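Side-chain contacts in probable aminotransferase (Pseudomonas aeruginosa, PDB 5YKR), which belongs to the class-III aminotransferases, enzymes of the pyridoxal-phosphate-dependent aminotransferase clan, and carries its cofactor on a modified lysine: residues D24-R29 against L417-V422; P58-E63 against T70-Q75; G244-T249 against E278-V283. One frame throughout, in Å; residues are numbered along the deposited sequence.

Contact 1 of 3, residues D24-R29 against L417-V422; sequences DELHPR and LLNRGV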
loop_
_atom_site.group_PDB
_atom_site.type_symbol
_atom_site.label_atom_id
_atom_site.label_comp_id
_atom_site.label_asym_id
_atom_site.label_seq_id
_atom_site.Cartn_x
_atom_site.Cartn_y
_atom_site.Cartn_z
ATOM N N ASP A 24 16.933 27.689 -10.315
ATOM C CA ASP A 24 15.808 28.629 -10.425
ATOM C C ASP A 24 15.694 29.195 -11.853
ATOM O O ASP A 24 14.591 29.280 -12.415
ATOM C CB ASP A 24 15.977 29.796 -9.451
ATOM C CG ASP A 24 15.990 29.381 -7.980
ATOM O OD1 ASP A 24 15.444 28.315 -7.652
ATOM O OD2 ASP A 24 16.517 30.194 -7.134
ATOM N N GLU A 25 16.830 29.566 -12.430
ATOM C CA GLU A 25 16.856 30.159 -13.765
ATOM C C GLU A 25 16.416 29.178 -14.842
ATOM O O GLU A 25 15.707 29.562 -15.742
ATOM C CB GLU A 25 18.242 30.679 -14.131
ATOM C CG GLU A 25 18.754 31.847 -13.329
ATOM C CD GLU A 25 20.259 32.077 -13.536
ATOM O OE1 GLU A 25 20.874 31.525 -14.522
ATOM O OE2 GLU A 25 20.836 32.807 -12.685
ATOM N N LEU A 26 16.833 27.925 -14.718
ATOM C CA LEU A 26 16.546 26.898 -15.726
ATOM C C LEU A 26 15.159 26.309 -15.624
ATOM O O LEU A 26 14.665 25.782 -16.623
ATOM C CB LEU A 26 17.553 25.738 -15.575
ATOM C CG LEU A 26 18.979 25.993 -16.072
ATOM C CD1 LEU A 26 19.876 24.834 -15.664
ATOM C CD2 LEU A 26 19.031 26.171 -17.588
ATOM N N HIS A 27 14.539 26.353 -14.435
ATOM C CA HIS A 27 13.254 25.641 -14.244
ATOM C C HIS A 27 12.120 26.544 -13.732
ATOM O O HIS A 27 11.440 26.193 -12.763
ATOM C CB HIS A 27 13.473 24.424 -13.334
ATOM C CG HIS A 27 14.691 23.614 -13.671
ATOM N ND1 HIS A 27 15.930 23.830 -13.079
ATOM C CD2 HIS A 27 14.872 22.604 -14.567
ATOM C CE1 HIS A 27 16.796 22.966 -13.578
ATOM N NE2 HIS A 27 16.191 22.219 -14.490
ATOM N N PRO A 28 11.837 27.661 -14.424
ATOM C CA PRO A 28 10.855 28.591 -13.843
ATOM C C PRO A 28 9.416 28.064 -13.774
ATOM O O PRO A 28 8.693 28.382 -12.848
ATOM C CB PRO A 28 10.973 29.839 -14.745
ATOM C CG PRO A 28 11.472 29.306 -16.061
ATOM C CD PRO A 28 12.431 28.200 -15.648
ATOM N N ARG A 29 9.005 27.282 -14.750
ATOM C CA ARG A 29 7.663 26.746 -14.733
ATOM C C ARG A 29 7.489 25.704 -13.612
ATOM O O ARG A 29 6.448 25.688 -12.979
ATOM C CB ARG A 29 7.271 26.171 -16.087
ATOM C CG ARG A 29 7.219 27.203 -17.183
ATOM C CD ARG A 29 6.976 26.584 -18.536
ATOM N NE ARG A 29 5.670 25.963 -18.633
ATOM C CZ ARG A 29 5.178 25.438 -19.752
ATOM N NH1 ARG A 29 5.870 25.472 -20.904
ATOM N NH2 ARG A 29 3.963 24.905 -19.735
ATOM N N LEU A 417 24.557 17.689 -11.387
ATOM C CA LEU A 417 24.175 16.770 -12.452
ATOM C C LEU A 417 22.791 17.094 -13.014
ATOM O O LEU A 417 22.580 17.110 -14.232
ATOM C CB LEU A 417 24.294 15.320 -11.998
ATOM C CG LEU A 417 25.622 14.704 -12.371
ATOM C CD1 LEU A 417 26.772 15.356 -11.625
ATOM C CD2 LEU A 417 25.675 13.244 -12.114
ATOM N N LEU A 418 21.841 17.368 -12.130
ATOM C CA LEU A 418 20.459 17.693 -12.570
ATOM C C LEU A 418 20.436 18.885 -13.525
ATOM O O LEU A 418 19.835 18.850 -14.609
ATOM C CB LEU A 418 19.573 17.939 -11.333
ATOM C CG LEU A 418 18.096 18.239 -11.584
ATOM C CD1 LEU A 418 17.259 17.818 -10.359
ATOM C CD2 LEU A 418 17.800 19.679 -12.005
ATOM N N ASN A 419 21.136 19.952 -13.127
ATOM C CA ASN A 419 21.179 21.166 -13.964
ATOM C C ASN A 419 21.871 20.975 -15.313
ATOM O O ASN A 419 21.763 21.849 -16.176
ATOM C CB ASN A 419 21.889 22.305 -13.202
ATOM C CG ASN A 419 21.023 22.968 -12.124
ATOM O OD1 ASN A 419 19.793 22.969 -12.173
ATOM N ND2 ASN A 419 21.719 23.564 -11.125
ATOM N N ARG A 420 22.553 19.852 -15.494
ATOM C CA ARG A 420 23.231 19.523 -16.749
ATOM C C ARG A 420 22.674 18.244 -17.378
ATOM O O ARG A 420 23.299 17.624 -18.223
ATOM C CB ARG A 420 24.753 19.462 -16.506
ATOM C CG ARG A 420 25.337 20.834 -16.176
ATOM C CD ARG A 420 26.716 20.718 -15.537
ATOM N NE ARG A 420 27.191 22.025 -15.099
ATOM C CZ ARG A 420 26.776 22.684 -14.033
ATOM N NH1 ARG A 420 25.810 22.180 -13.252
ATOM N NH2 ARG A 420 27.254 23.896 -13.752
ATOM N N GLY A 421 21.428 17.888 -16.991
ATOM C CA GLY A 421 20.667 16.876 -17.721
ATOM C C GLY A 421 20.816 15.416 -17.278
ATOM O O GLY A 421 20.539 14.497 -18.079
ATOM N N VAL A 422 21.198 15.175 -16.022
ATOM C CA VAL A 422 21.286 13.813 -15.493
ATOM C C VAL A 422 20.532 13.770 -14.145
ATOM O O VAL A 422 20.861 14.530 -13.210
ATOM C CB VAL A 422 22.717 13.353 -15.299
ATOM C CG1 VAL A 422 22.750 12.030 -14.558
ATOM C CG2 VAL A 422 23.448 13.263 -16.646
HETATM O O HOH W 1 18.266 21.034 -15.921
#
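Asn419 and His27 meet with their flat groups almost in one plane: the amide oxygen OD1 of Asn419 lies at the edge of the imidazole, 3.3 Å from CE1 of His27, and the two planes differ by only 20°. This sets an oxygen against the polarised C-H between the two ring nitrogens, a fitting neighbour for OD1, which is buried here without a hydrogen-bond partner. The other end of the amide is better provided for, since ND2 of Asn419 donates to Glu19 of helix 9-26. On the histidine, ND1 bonds to Phe23 O, in the last turn of helix 9-26, which His27 directly follows. That bond and the first torsion, which sets CG beside the backbone N (chi1 -45°), aim CE1 and NE2 at the 417-422 turn. NE2 then reaches across through a water, 2.8 Å away, which donates to Leu418 O at 3.0 Å. A histidine suits this place because its two nitrogens can serve a helix end and a water at once.

Leu26 sets its CD1 against Asn419, 3.6 Å from the backbone O of Asn419 and 4.0 Å from its OD1, so that a methyl covers polar atoms, and its CB lies over the rim of one face of the His27 ring. From the other segment Leu418 sends CD2 to within 3.8 Å of His27 CE1.

In the turn, Val422 N and Arg420 N both bond to Leu417 O, and Gly421 N bonds to Leu418 O. Gly421 takes a positive phi of 90°, which glycine adopts readily, suiting it to the C-prime position. This is the Schellman motif closing helix 407-418, packed against the junction where helix 9-26 gives way to helix 28-37, with His27 as N-cap residue.

Contact 2 of 3, residues P58-E63 against T70-Q75; sequences PLLVKE and TDIDGQ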
loop_
_atom_site.group_PDB
_atom_site.type_symbol
_atom_site.label_atom_id
_atom_site.label_comp_id
_atom_site.label_asym_id
_atom_site.label_seq_id
_atom_site.Cartn_x
_atom_site.Cartn_y
_atom_site.Cartn_z
ATOM N N PRO A 58 10.665 20.306 -6.519
ATOM C CA PRO A 58 10.725 19.173 -7.418
ATOM C C PRO A 58 10.382 19.590 -8.854
ATOM O O PRO A 58 9.532 20.466 -9.090
ATOM C CB PRO A 58 9.647 18.219 -6.896
ATOM C CG PRO A 58 8.754 19.056 -6.108
ATOM C CD PRO A 58 9.573 20.157 -5.529
ATOM N N LEU A 59 11.057 18.953 -9.807
ATOM C CA LEU A 59 10.663 19.125 -11.217
ATOM C C LEU A 59 9.261 18.546 -11.463
ATOM O O LEU A 59 8.956 17.480 -10.964
ATOM C CB LEU A 59 11.657 18.415 -12.108
ATOM C CG LEU A 59 13.135 18.800 -12.054
ATOM C CD1 LEU A 59 13.925 17.799 -12.876
ATOM C CD2 LEU A 59 13.308 20.227 -12.527
ATOM N N LEU A 60 8.475 19.239 -12.301
ATOM C CA LEU A 60 7.257 18.636 -12.863
ATOM C C LEU A 60 7.620 17.991 -14.207
ATOM O O LEU A 60 8.229 18.610 -15.084
ATOM C CB LEU A 60 6.085 19.590 -13.043
ATOM C CG LEU A 60 5.111 19.677 -11.856
ATOM C CD1 LEU A 60 5.855 20.402 -10.728
ATOM C CD2 LEU A 60 3.835 20.391 -12.211
ATOM N N VAL A 61 7.278 16.725 -14.317
ATOM C CA VAL A 61 7.519 15.955 -15.527
ATOM C C VAL A 61 6.436 16.136 -16.536
ATOM O O VAL A 61 5.252 15.997 -16.189
ATOM C CB VAL A 61 7.733 14.464 -15.193
ATOM C CG1 VAL A 61 7.856 13.595 -16.457
ATOM C CG2 VAL A 61 8.930 14.302 -14.268
ATOM N N LYS A 62 6.830 16.364 -17.787
ATOM C CA LYS A 62 5.889 16.352 -18.936
ATOM C C LYS A 62 5.713 14.967 -19.497
ATOM O O LYS A 62 4.580 14.481 -19.645
ATOM C CB LYS A 62 6.412 17.281 -20.035
ATOM C CG LYS A 62 5.509 17.416 -21.260
ATOM C CD LYS A 62 6.057 18.458 -22.221
ATOM C CE LYS A 62 7.205 17.928 -23.072
ATOM N NZ LYS A 62 7.804 19.017 -23.941
ATOM N N GLU A 63 6.819 14.322 -19.850
ATOM C CA GLU A 63 6.769 12.953 -20.347
ATOM C C GLU A 63 8.085 12.254 -20.160
ATOM O O GLU A 63 9.150 12.884 -19.993
ATOM C CB GLU A 63 6.341 12.905 -21.805
ATOM C CG GLU A 63 7.287 13.620 -22.708
ATOM C CD GLU A 63 6.779 13.672 -24.114
ATOM O OE1 GLU A 63 5.610 13.275 -24.366
ATOM O OE2 GLU A 63 7.563 14.099 -24.975
ATOM N N THR A 70 11.514 14.462 -19.895
ATOM C CA THR A 70 11.396 15.858 -20.261
ATOM C C THR A 70 10.508 16.545 -19.245
ATOM O O THR A 70 9.427 16.043 -18.936
ATOM C CB THR A 70 10.787 16.028 -21.669
ATOM O OG1 THR A 70 11.560 15.311 -22.632
ATOM C CG2 THR A 70 10.711 17.471 -22.060
ATOM N N ASP A 71 10.970 17.654 -18.692
ATOM C CA ASP A 71 10.189 18.417 -17.717
ATOM C C ASP A 71 9.290 19.477 -18.390
ATOM O O ASP A 71 9.317 19.659 -19.599
ATOM C CB ASP A 71 11.085 18.964 -16.599
ATOM C CG ASP A 71 11.965 20.134 -17.007
ATOM O OD1 ASP A 71 11.698 20.746 -18.059
ATOM O OD2 ASP A 71 12.886 20.463 -16.210
ATOM N N ILE A 72 8.509 20.186 -17.596
ATOM C CA ILE A 72 7.583 21.153 -18.146
ATOM C C ILE A 72 8.232 22.434 -18.622
ATOM O O ILE A 72 7.576 23.224 -19.287
ATOM C CB ILE A 72 6.411 21.450 -17.184
ATOM C CG1 ILE A 72 6.873 22.083 -15.871
ATOM C CG2 ILE A 72 5.557 20.173 -16.942
ATOM C CD1 ILE A 72 5.705 22.645 -15.065
ATOM N N ASP A 73 9.520 22.633 -18.287
ATOM C CA ASP A 73 10.335 23.704 -18.855
ATOM C C ASP A 73 11.021 23.288 -20.169
ATOM O O ASP A 73 11.789 24.069 -20.730
ATOM C CB ASP A 73 11.348 24.210 -17.834
ATOM C CG ASP A 73 10.692 25.036 -16.740
ATOM O OD1 ASP A 73 10.329 26.224 -17.014
ATOM O OD2 ASP A 73 10.559 24.511 -15.608
ATOM N N GLY A 74 10.781 22.059 -20.646
ATOM C CA GLY A 74 11.436 21.579 -21.843
ATOM C C GLY A 74 12.840 21.072 -21.684
ATOM O O GLY A 74 13.472 20.702 -22.671
ATOM N N GLN A 75 13.338 21.014 -20.447
ATOM C CA GLN A 75 14.635 20.433 -20.192
ATOM C C GLN A 75 14.550 18.938 -20.334
ATOM O O GLN A 75 13.538 18.315 -19.900
ATOM C CB GLN A 75 15.124 20.763 -18.788
ATOM C CG GLN A 75 15.366 22.237 -18.551
ATOM C CD GLN A 75 16.628 22.695 -19.203
ATOM O OE1 GLN A 75 16.572 23.375 -20.201
ATOM N NE2 GLN A 75 17.782 22.242 -18.682
HETATM O O HOH W 2 8.162 20.672 -21.920
HETATM O O HOH W 3 11.234 12.561 -22.511
#
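A classic beta bulge marks the hairpin of strands 61-65 and 68-71, where Lys62 and Glu63 both face Thr70. The carbonyl of Thr70 accepts from both amides: Lys62 N at 2.9 Å, in the carbonyl plane, and the longer Glu63 N at 3.3 Å. Thr70 N donates to Glu63 O at 2.8 Å, and Ile72 N bonds to Leu60 O at 3.0 Å.

The side chain of Lys62 runs beside that of Thr70. A bend at chi3 (79°) lays its CE 3.7 Å from CG2 of Thr70, and a water accepts from NZ and donates to Asp71 O. A long chain with a charged end suits this exposed position. Threonine serves both neighbours: CG2 packs on the lysine, and OG1 of Thr70 meets a water, 2.8 Å away, that donates to Glu63 O. The buried side is apolar: CD1 of Ile72 meets CB of Leu60 at 3.7 Å, while the second subunit packs Pro113 on Leu60 and bonds to the backbone of Val61.

Asp71 sets CB 3.3 Å from Leu60 O; its OD1 takes Gln75 N from above the carboxylate plane, and OD2 bonds to Tyr77 OH. Gly74, with positive phi, completes the type I turn that leads the bulged hairpin into strand 76-79.

Contact 3 of 3, residues G244-T249 against E278-V283; sequences GLRELT and EPDFFV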
loop_
_atom_site.group_PDB
_atom_site.type_symbol
_atom_site.label_atom_id
_atom_site.label_comp_id
_atom_site.label_asym_id
_atom_site.label_seq_id
_atom_site.Cartn_x
_atom_site.Cartn_y
_atom_site.Cartn_z
ATOM N N GLY A 244 26.482 -18.415 7.580
ATOM C CA GLY A 244 26.269 -18.325 9.030
ATOM C C GLY A 244 24.874 -17.884 9.399
ATOM O O GLY A 244 24.252 -18.395 10.311
ATOM N N LEU A 245 24.374 -16.890 8.663
ATOM C CA LEU A 245 23.021 -16.411 8.841
ATOM C C LEU A 245 22.022 -17.541 8.634
ATOM O O LEU A 245 21.064 -17.702 9.398
ATOM C CB LEU A 245 22.773 -15.228 7.892
ATOM C CG LEU A 245 21.317 -14.704 7.791
ATOM C CD1 LEU A 245 20.824 -14.202 9.141
ATOM C CD2 LEU A 245 21.298 -13.583 6.762
ATOM N N ARG A 246 22.212 -18.298 7.564
ATOM C CA ARG A 246 21.289 -19.391 7.275
ATOM C C ARG A 246 21.378 -20.474 8.345
ATOM O O ARG A 246 20.366 -21.011 8.750
ATOM C CB ARG A 246 21.539 -19.945 5.873
ATOM C CG ARG A 246 20.714 -21.141 5.494
ATOM C CD ARG A 246 19.237 -20.822 5.276
ATOM N NE ARG A 246 18.509 -20.585 6.533
ATOM C CZ ARG A 246 17.188 -20.520 6.635
ATOM N NH1 ARG A 246 16.427 -20.596 5.543
ATOM N NH2 ARG A 246 16.615 -20.370 7.819
ATOM N N GLU A 247 22.609 -20.817 8.751
ATOM C CA GLU A 247 22.796 -21.847 9.754
ATOM C C GLU A 247 22.177 -21.462 11.109
ATOM O O GLU A 247 21.483 -22.275 11.730
ATOM C CB GLU A 247 24.267 -22.266 9.843
ATOM C CG GLU A 247 24.520 -23.506 10.724
ATOM C CD GLU A 247 24.563 -23.224 12.233
ATOM O OE1 GLU A 247 24.948 -22.091 12.652
ATOM O OE2 GLU A 247 24.205 -24.112 13.027
ATOM N N LEU A 248 22.448 -20.232 11.576
ATOM C CA LEU A 248 21.929 -19.783 12.872
ATOM C C LEU A 248 20.401 -19.752 12.902
ATOM O O LEU A 248 19.798 -20.145 13.881
ATOM C CB LEU A 248 22.478 -18.386 13.197
ATOM C CG LEU A 248 23.947 -18.306 13.677
ATOM C CD1 LEU A 248 24.408 -16.893 13.782
ATOM C CD2 LEU A 248 24.061 -18.947 14.995
ATOM N N THR A 249 19.795 -19.240 11.819
ATOM C CA THR A 249 18.365 -19.185 11.812
ATOM C C THR A 249 17.754 -20.593 11.766
ATOM O O THR A 249 16.759 -20.864 12.441
ATOM C CB THR A 249 17.824 -18.290 10.664
ATOM O OG1 THR A 249 18.373 -18.686 9.403
ATOM C CG2 THR A 249 18.095 -16.796 10.926
ATOM N N GLU A 278 19.042 -19.525 0.448
ATOM C CA GLU A 278 17.914 -20.398 0.778
ATOM C C GLU A 278 16.947 -19.658 1.726
ATOM O O GLU A 278 16.804 -20.014 2.881
ATOM C CB GLU A 278 18.413 -21.711 1.398
ATOM C CG GLU A 278 19.219 -22.539 0.433
ATOM C CD GLU A 278 19.863 -23.739 1.106
ATOM O OE1 GLU A 278 19.141 -24.631 1.515
ATOM O OE2 GLU A 278 21.095 -23.758 1.282
ATOM N N PRO A 279 16.264 -18.626 1.216
ATOM C CA PRO A 279 15.328 -17.843 2.070
ATOM C C PRO A 279 14.168 -18.708 2.549
ATOM O O PRO A 279 13.721 -19.573 1.819
ATOM C CB PRO A 279 14.804 -16.747 1.138
ATOM C CG PRO A 279 15.178 -17.196 -0.200
ATOM C CD PRO A 279 16.256 -18.198 -0.186
ATOM N N ASP A 280 13.661 -18.412 3.715
ATOM C CA ASP A 280 12.318 -18.911 4.115
ATOM C C ASP A 280 11.183 -18.116 3.492
ATOM O O ASP A 280 10.151 -18.662 3.175
ATOM C CB ASP A 280 12.184 -18.986 5.634
ATOM C CG ASP A 280 13.218 -19.881 6.245
ATOM O OD1 ASP A 280 13.422 -21.029 5.729
ATOM O OD2 ASP A 280 13.850 -19.451 7.260
ATOM N N PHE A 281 11.391 -16.808 3.434
ATOM C CA PHE A 281 10.485 -15.856 2.812
ATOM C C PHE A 281 11.308 -14.938 1.908
ATOM O O PHE A 281 12.441 -14.604 2.234
ATOM C CB PHE A 281 9.757 -14.982 3.842
ATOM C CG PHE A 281 8.831 -15.726 4.741
ATOM C CD1 PHE A 281 9.306 -16.310 5.885
ATOM C CD2 PHE A 281 7.478 -15.796 4.471
ATOM C CE1 PHE A 281 8.460 -16.987 6.739
ATOM C CE2 PHE A 281 6.596 -16.470 5.347
ATOM C CZ PHE A 281 7.115 -17.071 6.471
ATOM N N PHE A 282 10.685 -14.510 0.814
ATOM C CA PHE A 282 11.317 -13.640 -0.188
ATOM C C PHE A 282 10.340 -12.512 -0.470
ATOM O O PHE A 282 9.157 -12.774 -0.734
ATOM C CB PHE A 282 11.528 -14.491 -1.457
ATOM C CG PHE A 282 12.168 -13.784 -2.599
ATOM C CD1 PHE A 282 11.407 -13.005 -3.499
ATOM C CD2 PHE A 282 13.546 -13.919 -2.815
ATOM C CE1 PHE A 282 12.034 -12.368 -4.543
ATOM C CE2 PHE A 282 14.136 -13.284 -3.883
ATOM C CZ PHE A 282 13.392 -12.519 -4.746
ATOM N N VAL A 283 10.801 -11.275 -0.392
ATOM C CA VAL A 283 9.971 -10.098 -0.637
ATOM C C VAL A 283 10.534 -9.256 -1.783
ATOM O O VAL A 283 11.761 -9.010 -1.844
ATOM C CB VAL A 283 9.916 -9.231 0.658
ATOM C CG1 VAL A 283 9.280 -7.850 0.413
ATOM C CG2 VAL A 283 9.211 -10.008 1.762
#
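Arg246 grips Asp280 end-on with two nitrogens, one to each carboxylate oxygen. NH1 donates to OD1 of Asp280 at 3.0 Å, lying well above the carboxylate plane, whereas NH2 meets OD2 of Asp280 on its syn side, also at 3.0 Å. The guanidinium and carboxylate planes are turned 61° apart, so this salt bridge is twisted rather than flat. NH1 has a second acceptor, Glu278 O at 2.8 Å, approached nearly head-on at a C=O...N angle of 175°. Arginine fits because it offers several N-H groups to a charge and a backbone carbonyl together.

The contact pins helix 241-251 to the loop entering strand 281-284, an interior strand of the mixed seven-stranded sheet of this aminotransferase fold. Strand 255-259 lies beside it in that sheet, parallel, and its Leu256 packs on Arg246.

The Arg246 chain leaves with CG opposite the backbone N (chi1 176°) and then bends at chi2 and chi3, so that NH2 also reaches Thr249 OG1 of the next helical turn, at 2.9 Å, tilted out of the guanidinium plane. Leu256 N also donates to Asp280 OD2, steadying the carboxylate, and Glu278 directs its own carboxylate to Arg250.

Contacts 1 and 2 are neighbours, their centres about 9 Å apart, and they touch directly: OD1 of Asp73 lies 2.8 Å from Arg29 N, probably a hydrogen bond, tying the turn after the hairpin to the start of helix 28-37. Along the chain contact 2 sits inside the long loop that contact 1 closes. Contact 3 also falls within that loop but lies on the opposite side of the chain's centre, its centre about 45 Å from that of contact 1 and 44 Å from that of contact 2. It is the one nearest in sequence to Lys286, the residue modified with the cofactor, since strand 281-284 ends just before it.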